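Local coordinates for protein metallo-carboxypeptidase (Pseudomonas aeruginosa, PDB 4A39) that acts as a zinc-dependent carboxypeptidase of the M14 family, probably removing amino acids from the carboxyl ends of its substrates, at residues E312-I315 with R316-Y319; R41-L44 with A45-H48; C333-V336 with G337-D341. All coordinates share one frame; numbering follows the deposited sequence.

Contact 1 (E312-I315 with R316-Y319); sequences EFQI and RHGY. With GEM ((2-guanidinoethylmercapto)succinic acid), chain D.
Q314 grips H317 at both ends of its amide, and this is the tight part of the bend. Its OE1 takes the H317 N-H at 2.8 Å, in the carbonyl plane and on a lone pair, while Q314 NE2 donates an N-H to H317 O, also at 2.8 Å and nearly straight (168°). Because that acceptor lies in the amide plane of Q314, the paired bonds fix the rotation of the group about CG-CD. The side chain gets there by bending, with CG set between its backbone N and carbonyl carbon (chi1 56°) and a second turn at chi2. Glutamine suits the place because one edge of its amide offers an acceptor and a donor side by side, matching the N-H and C=O of H317, and so closes an irregular turn in the loop between helices 294-308 and 332-340. NE2 also bonds V281 O. The outer side is looser: I315 and R316 are exposed and point away. The H317 ring, which stacks on H280, has Q314 OE1 at its edge, near the ring plane. G318 follows at phi 160°, a conformation that glycine can adopt because it has no CB to press on H317 O. Beyond it the chain delivers Y319 to the ligand pocket, where CE2 lies 3.3 Å from GEM C5 and the hydroxyl is hydrogen-bonded to D275.

Contact 2 (R41-L44 with A45-H48); sequences RPDL and ASQH
D43 meets both S46 and H48 as the chain doubles back. A short bond runs from D43 N to H48 O, 2.8 Å long and nearly along the C=O axis, and beside it P42 CA makes a CA-H...O contact with the same oxygen at 3.4 Å. Closer to the bend, S46 N reaches D43 O at 3.5 Å, a weak bond that closes the type I beta turn from D43 to S46. L44 and A45 occupy its two corners, their side chains pointing outward on an exposed turn. P42 suits the entry to this bend, since its fixed phi limits the freedom of the chain just before the turn.

The side chains pack across the mouth. S46 OG comes within 3.1 Å of D43 CB, and D43 OD2 lies 3.8 Å from H48 CB, with the carboxylate and imidazole planes 38° apart. Serine is small enough to fit here and polar enough to fix the histidine: S46 OG, held between its own N and carbonyl carbon (chi1 74°), shares a hydrogen bond of 2.9 Å with H48 ND1. R41 steadies the incoming chain by bonding P42 O through NE, 2.9 Å away.

Outward lies a second shell. S46 OG also bonds T232 OG1, and H48 touches R231, whose guanidinium binds GEM. The buried D43 carboxylate receives backbone N-H groups, OD1 that of L230 and OD2 those of R231 and T232. In this way a type I beta turn of the N-terminal domain docks, through the aspartate at its first position, against the loop that carries R231 of the GEM pocket.

Contact 3 (C333-V336 with G337-D341); sequences CNFV and GQTYD
Residues 333-336 and 337-340 are successive turns of one alpha helix, joined by i to i+4 backbone bonds: G337 N to C333 O and Q338 N to N334 O, each 3.0 Å, then T339 N to F335 O and Y340 N to V336 O. G337 suits the buried face because, having no CB, it does not crowd C333 O. At D341 the chain leaves helical angles with positive phi (51°), a conformation that aspartate tolerates better than most residues with a CB.

Among the side chains, T339 does most. Its hydroxyl donates to F335 O at 2.7 Å, from above the carbonyl plane and from the face opposite to that used by T339 N, so two donors grip one oxygen. The same OG1 stands 3.4 Å above the centre of the F335 ring. Its proton is given to F335 O, which makes the meeting with the ring a van der Waals contact. F335 comes under it because CG is anti to the backbone N (chi1 178°), swinging the ring along the helix toward the following turn. The other branch, T339 CG2, lies 3.6 Å over one face of Y340, toward the rim.

One turn round, V336 CG1 rests 3.9 Å from Y340 CD2; these apolar groups suit a surface packed on M261 of helix 252-264. C333 faces strand 343-350. R388 donates to Y340 O and R295 to D341 O. Such threonine bonds to the carbonyl four residues back are characteristic of alpha helices, here the one leading into strand 343-350, which runs parallel to 268-275 in the mixed sheet of the alpha/beta carboxypeptidase domain.

How the contacts relate
The three local contacts stand around one active site without touching each other. Contacts 1 and 3 belong to the zinc carboxypeptidase domain and come within about 9 Å at their nearest atoms; contact 2, from the N-terminal domain, stays about 13 Å from contact 1 and about 17 Å from contact 3. Each approaches GEM differently. Contact 1 supplies Y319 to the pocket directly, contact 3 brings the N334 side chain to about 5 Å from the ligand, and contact 2 lies against R231, which is hydrogen-bonded to GEM, with the H48 side chain about 9 Å from GEM. The zinc ion, held by H180, E183 and H273, lies about 10 Å from the side chain of H48 and about 11 Å from that of C333.

Contact 1 (E312-I315 with R316-Y319)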
loop_
_atom_site.group_PDB
_atom_site.type_symbol
_atom_site.label_atom_id
_atom_site.label_comp_id
_atom_site.label_asym_id
_atom_site.label_seq_id
_atom_site.Cartn_x
_atom_site.Cartn_y
_atom_site.Cartn_z
ATOM N N GLU A 312 -5.236 -4.369 -14.185
ATOM C CA GLU A 312 -6.399 -3.625 -13.728
ATOM C C GLU A 312 -5.836 -2.256 -13.387
ATOM O O GLU A 312 -5.389 -2.007 -12.268
ATOM C CB GLU A 312 -7.009 -4.295 -12.500
ATOM C CG GLU A 312 -7.362 -5.757 -12.733
ATOM C CD GLU A 312 -8.358 -6.281 -11.722
ATOM O OE1 GLU A 312 -9.575 -6.051 -11.912
ATOM O OE2 GLU A 312 -7.929 -6.913 -10.736
ATOM N N PHE A 313 -5.859 -1.378 -14.382
ATOM C CA PHE A 313 -5.299 -0.040 -14.256
ATOM C C PHE A 313 -5.980 0.876 -15.272
ATOM O O PHE A 313 -6.270 0.456 -16.390
ATOM C CB PHE A 313 -3.796 -0.120 -14.553
ATOM C CG PHE A 313 -3.078 1.197 -14.474
ATOM C CD1 PHE A 313 -2.607 1.673 -13.257
ATOM C CD2 PHE A 313 -2.890 1.969 -15.617
ATOM C CE1 PHE A 313 -1.958 2.909 -13.171
ATOM C CE2 PHE A 313 -2.245 3.202 -15.544
ATOM C CZ PHE A 313 -1.778 3.673 -14.318
ATOM N N GLN A 314 -6.237 2.120 -14.886
ATOM C CA GLN A 314 -6.872 3.056 -15.806
ATOM C C GLN A 314 -6.276 4.455 -15.697
ATOM O O GLN A 314 -5.452 4.717 -14.820
ATOM C CB GLN A 314 -8.393 3.063 -15.586
ATOM C CG GLN A 314 -8.843 3.382 -14.180
ATOM C CD GLN A 314 -8.851 4.864 -13.903
ATOM O OE1 GLN A 314 -9.674 5.604 -14.442
ATOM N NE2 GLN A 314 -7.932 5.311 -13.063
ATOM N N ILE A 315 -6.690 5.351 -16.588
ATOM C CA ILE A 315 -6.139 6.701 -16.611
ATOM C C ILE A 315 -7.107 7.850 -16.310
ATOM O O ILE A 315 -6.707 8.873 -15.753
ATOM C CB ILE A 315 -5.502 6.982 -17.987
ATOM C CG1 ILE A 315 -4.464 5.903 -18.301
ATOM C CG2 ILE A 315 -4.858 8.370 -17.999
ATOM C CD1 ILE A 315 -3.983 5.914 -19.734
ATOM N N ARG A 316 -8.376 7.684 -16.661
ATOM C CA ARG A 316 -9.326 8.773 -16.444
ATOM C C ARG A 316 -9.489 9.258 -15.018
ATOM O O ARG A 316 -9.558 10.463 -14.769
ATOM C CB ARG A 316 -10.693 8.419 -16.994
ATOM C CG ARG A 316 -11.654 9.575 -16.843
ATOM C CD ARG A 316 -12.916 9.265 -17.559
ATOM N NE ARG A 316 -13.899 10.332 -17.437
ATOM C CZ ARG A 316 -14.709 10.502 -16.398
ATOM N NH1 ARG A 316 -14.655 9.677 -15.368
ATOM N NH2 ARG A 316 -15.609 11.474 -16.408
ATOM N N HIS A 317 -9.589 8.331 -14.079
ATOM C CA HIS A 317 -9.740 8.706 -12.687
ATOM C C HIS A 317 -8.397 8.753 -11.966
ATOM O O HIS A 317 -7.502 7.948 -12.232
ATOM C CB HIS A 317 -10.675 7.737 -11.968
ATOM C CG HIS A 317 -12.116 7.916 -12.323
ATOM N ND1 HIS A 317 -12.704 7.295 -13.403
ATOM C CD2 HIS A 317 -13.086 8.657 -11.739
ATOM C CE1 HIS A 317 -13.977 7.643 -13.466
ATOM N NE2 HIS A 317 -14.234 8.469 -12.468
ATOM N N GLY A 318 -8.269 9.710 -11.056
ATOM C CA GLY A 318 -7.045 9.864 -10.298
ATOM C C GLY A 318 -6.980 11.260 -9.722
ATOM O O GLY A 318 -7.995 11.949 -9.648
ATOM N N TYR A 319 -5.789 11.685 -9.315
ATOM C CA TYR A 319 -5.625 13.021 -8.759
ATOM C C TYR A 319 -5.474 14.038 -9.880
ATOM O O TYR A 319 -5.031 13.707 -10.984
ATOM C CB TYR A 319 -4.383 13.092 -7.860
ATOM C CG TYR A 319 -4.375 12.105 -6.716
ATOM C CD1 TYR A 319 -5.521 11.879 -5.954
ATOM C CD2 TYR A 319 -3.216 11.403 -6.388
ATOM C CE1 TYR A 319 -5.514 10.971 -4.897
ATOM C CE2 TYR A 319 -3.197 10.497 -5.332
ATOM C CZ TYR A 319 -4.349 10.285 -4.593
ATOM O OH TYR A 319 -4.338 9.382 -3.557
HETATM C C8 GEM D . -0.423 10.726 -1.714
HETATM S S7 GEM D . 0.869 9.702 -2.509
HETATM C C6 GEM D . 1.121 10.630 -4.065
HETATM C C5 GEM D . -0.114 11.384 -4.566
HETATM N N3 GEM D . -0.398 12.539 -3.703
HETATM C C1 GEM D . -0.293 13.770 -4.201
HETATM N N4 GEM D . 0.079 13.937 -5.467
HETATM N N2 GEM D . -0.546 14.831 -3.441
HETATM C C9 GEM D . 0.033 11.248 -0.350
HETATM O O14 GEM D . 1.214 11.018 -0.005
HETATM O O15 GEM D . -0.814 11.869 0.324
HETATM C C10 GEM D . -1.735 9.948 -1.584
HETATM C C11 GEM D . -1.578 8.708 -0.701
HETATM O O12 GEM D . -1.968 7.615 -1.169
HETATM O O13 GEM D . -1.087 8.882 0.433
#

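Contact 2 (R41-L44 with A45-H48)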
loop_
_atom_site.group_PDB
_atom_site.type_symbol
_atom_site.label_atom_id
_atom_site.label_comp_id
_atom_site.label_asym_id
_atom_site.label_seq_id
_atom_site.Cartn_x
_atom_site.Cartn_y
_atom_site.Cartn_z
ATOM N N ARG A 41 -9.350 4.380 16.511
ATOM C CA ARG A 41 -8.299 4.994 17.321
ATOM C C ARG A 41 -7.328 5.834 16.490
ATOM O O ARG A 41 -6.843 5.391 15.447
ATOM C CB ARG A 41 -7.508 3.906 18.052
ATOM C CG ARG A 41 -6.506 4.425 19.079
ATOM C CD ARG A 41 -5.279 3.521 19.131
ATOM N NE ARG A 41 -4.388 3.774 18.001
ATOM C CZ ARG A 41 -3.877 2.835 17.213
ATOM N NH1 ARG A 41 -4.166 1.554 17.416
ATOM N NH2 ARG A 41 -3.075 3.182 16.213
ATOM N N PRO A 42 -7.032 7.063 16.941
ATOM C CA PRO A 42 -6.096 7.919 16.200
ATOM C C PRO A 42 -4.680 7.332 16.228
ATOM O O PRO A 42 -4.355 6.522 17.095
ATOM C CB PRO A 42 -6.166 9.243 16.956
ATOM C CG PRO A 42 -7.575 9.246 17.501
ATOM C CD PRO A 42 -7.715 7.830 17.997
ATOM N N ASP A 43 -3.846 7.746 15.280
ATOM C CA ASP A 43 -2.460 7.274 15.207
ATOM C C ASP A 43 -1.701 7.483 16.525
ATOM O O ASP A 43 -2.034 8.373 17.312
ATOM C CB ASP A 43 -1.724 7.997 14.074
ATOM C CG ASP A 43 -2.050 7.425 12.705
ATOM O OD1 ASP A 43 -2.916 6.528 12.623
ATOM O OD2 ASP A 43 -1.433 7.873 11.711
ATOM N N LEU A 44 -0.670 6.670 16.743
ATOM C CA LEU A 44 0.142 6.744 17.960
ATOM C C LEU A 44 0.526 8.164 18.350
ATOM O O LEU A 44 0.393 8.554 19.516
ATOM C CB LEU A 44 1.427 5.921 17.803
ATOM C CG LEU A 44 1.521 4.539 18.452
ATOM C CD1 LEU A 44 2.915 3.983 18.214
ATOM C CD2 LEU A 44 1.252 4.631 19.946
ATOM N N ALA A 45 1.008 8.935 17.381
ATOM C CA ALA A 45 1.434 10.300 17.661
ATOM C C ALA A 45 0.923 11.361 16.689
ATOM O O ALA A 45 1.594 12.368 16.456
ATOM C CB ALA A 45 2.965 10.353 17.742
ATOM N N SER A 46 -0.258 11.136 16.119
ATOM C CA SER A 46 -0.869 12.109 15.216
ATOM C C SER A 46 -2.390 11.954 15.260
ATOM O O SER A 46 -2.909 10.919 15.695
ATOM C CB SER A 46 -0.342 11.959 13.780
ATOM O OG SER A 46 -0.863 10.818 13.138
ATOM N N GLN A 47 -3.096 12.989 14.819
ATOM C CA GLN A 47 -4.558 12.996 14.851
ATOM C C GLN A 47 -5.249 12.106 13.826
ATOM O O GLN A 47 -6.442 11.825 13.950
ATOM C CB GLN A 47 -5.077 14.429 14.674
ATOM C CG GLN A 47 -4.702 15.051 13.334
ATOM C CD GLN A 47 -5.819 15.887 12.742
ATOM O OE1 GLN A 47 -6.233 16.896 13.318
ATOM N NE2 GLN A 47 -6.319 15.466 11.584
ATOM N N HIS A 48 -4.504 11.661 12.818
ATOM C CA HIS A 48 -5.076 10.837 11.755
ATOM C C HIS A 48 -5.677 9.506 12.164
ATOM O O HIS A 48 -5.225 8.859 13.101
ATOM C CB HIS A 48 -4.025 10.504 10.691
ATOM C CG HIS A 48 -3.225 11.674 10.223
ATOM N ND1 HIS A 48 -2.119 12.140 10.903
ATOM C CD2 HIS A 48 -3.353 12.459 9.127
ATOM C CE1 HIS A 48 -1.601 13.161 10.244
ATOM N NE2 HIS A 48 -2.329 13.374 9.164
#

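Contact 3 (C333-V336 with G337-D341)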
loop_
_atom_site.group_PDB
_atom_site.type_symbol
_atom_site.label_atom_id
_atom_site.label_comp_id
_atom_site.label_asym_id
_atom_site.label_seq_id
_atom_site.Cartn_x
_atom_site.Cartn_y
_atom_site.Cartn_z
ATOM N N CYS A 333 7.577 10.508 -4.819
ATOM C CA CYS A 333 7.503 10.433 -6.276
ATOM C C CYS A 333 8.184 11.625 -6.931
ATOM O O CYS A 333 9.063 11.470 -7.777
ATOM C CB CYS A 333 6.044 10.368 -6.733
ATOM S SG CYS A 333 5.851 10.269 -8.518
ATOM N N ASN A 334 7.781 12.820 -6.527
ATOM C CA ASN A 334 8.347 14.034 -7.088
ATOM C C ASN A 334 9.814 14.255 -6.739
ATOM O O ASN A 334 10.617 14.606 -7.608
ATOM C CB ASN A 334 7.499 15.217 -6.644
ATOM C CG ASN A 334 6.101 15.157 -7.222
ATOM O OD1 ASN A 334 5.884 15.507 -8.383
ATOM N ND2 ASN A 334 5.148 14.683 -6.429
ATOM N N PHE A 335 10.171 14.040 -5.477
ATOM C CA PHE A 335 11.551 14.232 -5.051
ATOM C C PHE A 335 12.526 13.311 -5.769
ATOM O O PHE A 335 13.550 13.764 -6.279
ATOM C CB PHE A 335 11.690 14.027 -3.538
ATOM C CG PHE A 335 13.103 14.164 -3.041
ATOM C CD1 PHE A 335 13.954 13.063 -3.010
ATOM C CD2 PHE A 335 13.596 15.404 -2.645
ATOM C CE1 PHE A 335 15.280 13.194 -2.591
ATOM C CE2 PHE A 335 14.920 15.546 -2.224
ATOM C CZ PHE A 335 15.761 14.437 -2.199
ATOM N N VAL A 336 12.221 12.018 -5.792
ATOM C CA VAL A 336 13.101 11.051 -6.439
ATOM C C VAL A 336 13.138 11.292 -7.941
ATOM O O VAL A 336 14.208 11.313 -8.556
ATOM C CB VAL A 336 12.636 9.600 -6.156
ATOM C CG1 VAL A 336 13.565 8.602 -6.838
ATOM C CG2 VAL A 336 12.623 9.351 -4.655
ATOM N N GLY A 337 11.962 11.490 -8.527
ATOM C CA GLY A 337 11.883 11.730 -9.955
ATOM C C GLY A 337 12.749 12.889 -10.412
ATOM O O GLY A 337 13.413 12.804 -11.448
ATOM N N GLN A 338 12.746 13.973 -9.645
ATOM C CA GLN A 338 13.531 15.147 -10.005
ATOM C C GLN A 338 15.003 15.013 -9.650
ATOM O O GLN A 338 15.872 15.398 -10.429
ATOM C CB GLN A 338 12.961 16.395 -9.331
ATOM C CG GLN A 338 13.647 17.679 -9.769
ATOM C CD GLN A 338 12.865 18.908 -9.372
ATOM O OE1 GLN A 338 13.104 19.502 -8.320
ATOM N NE2 GLN A 338 11.906 19.284 -10.203
ATOM N N THR A 339 15.285 14.461 -8.478
ATOM C CA THR A 339 16.666 14.310 -8.040
ATOM C C THR A 339 17.458 13.387 -8.951
ATOM O O THR A 339 18.647 13.613 -9.194
ATOM C CB THR A 339 16.728 13.772 -6.594
ATOM O OG1 THR A 339 16.067 14.693 -5.718
ATOM C CG2 THR A 339 18.175 13.609 -6.140
ATOM N N TYR A 340 16.792 12.365 -9.480
ATOM C CA TYR A 340 17.456 11.397 -10.344
ATOM C C TYR A 340 17.046 11.441 -11.814
ATOM O O TYR A 340 17.556 10.660 -12.623
ATOM C CB TYR A 340 17.255 9.994 -9.761
ATOM C CG TYR A 340 17.915 9.857 -8.409
ATOM C CD1 TYR A 340 19.290 9.646 -8.305
ATOM C CD2 TYR A 340 17.187 10.038 -7.234
ATOM C CE1 TYR A 340 19.925 9.626 -7.067
ATOM C CE2 TYR A 340 17.814 10.020 -5.986
ATOM C CZ TYR A 340 19.181 9.816 -5.912
ATOM O OH TYR A 340 19.812 9.817 -4.690
ATOM N N ASP A 341 16.152 12.369 -12.153
ATOM C CA ASP A 341 15.674 12.535 -13.528
ATOM C C ASP A 341 15.200 11.195 -14.091
ATOM O O ASP A 341 15.582 10.796 -15.193
ATOM C CB ASP A 341 16.799 13.098 -14.405
ATOM C CG ASP A 341 16.330 13.461 -15.804
ATOM O OD1 ASP A 341 15.133 13.779 -15.974
ATOM O OD2 ASP A 341 17.171 13.435 -16.732
#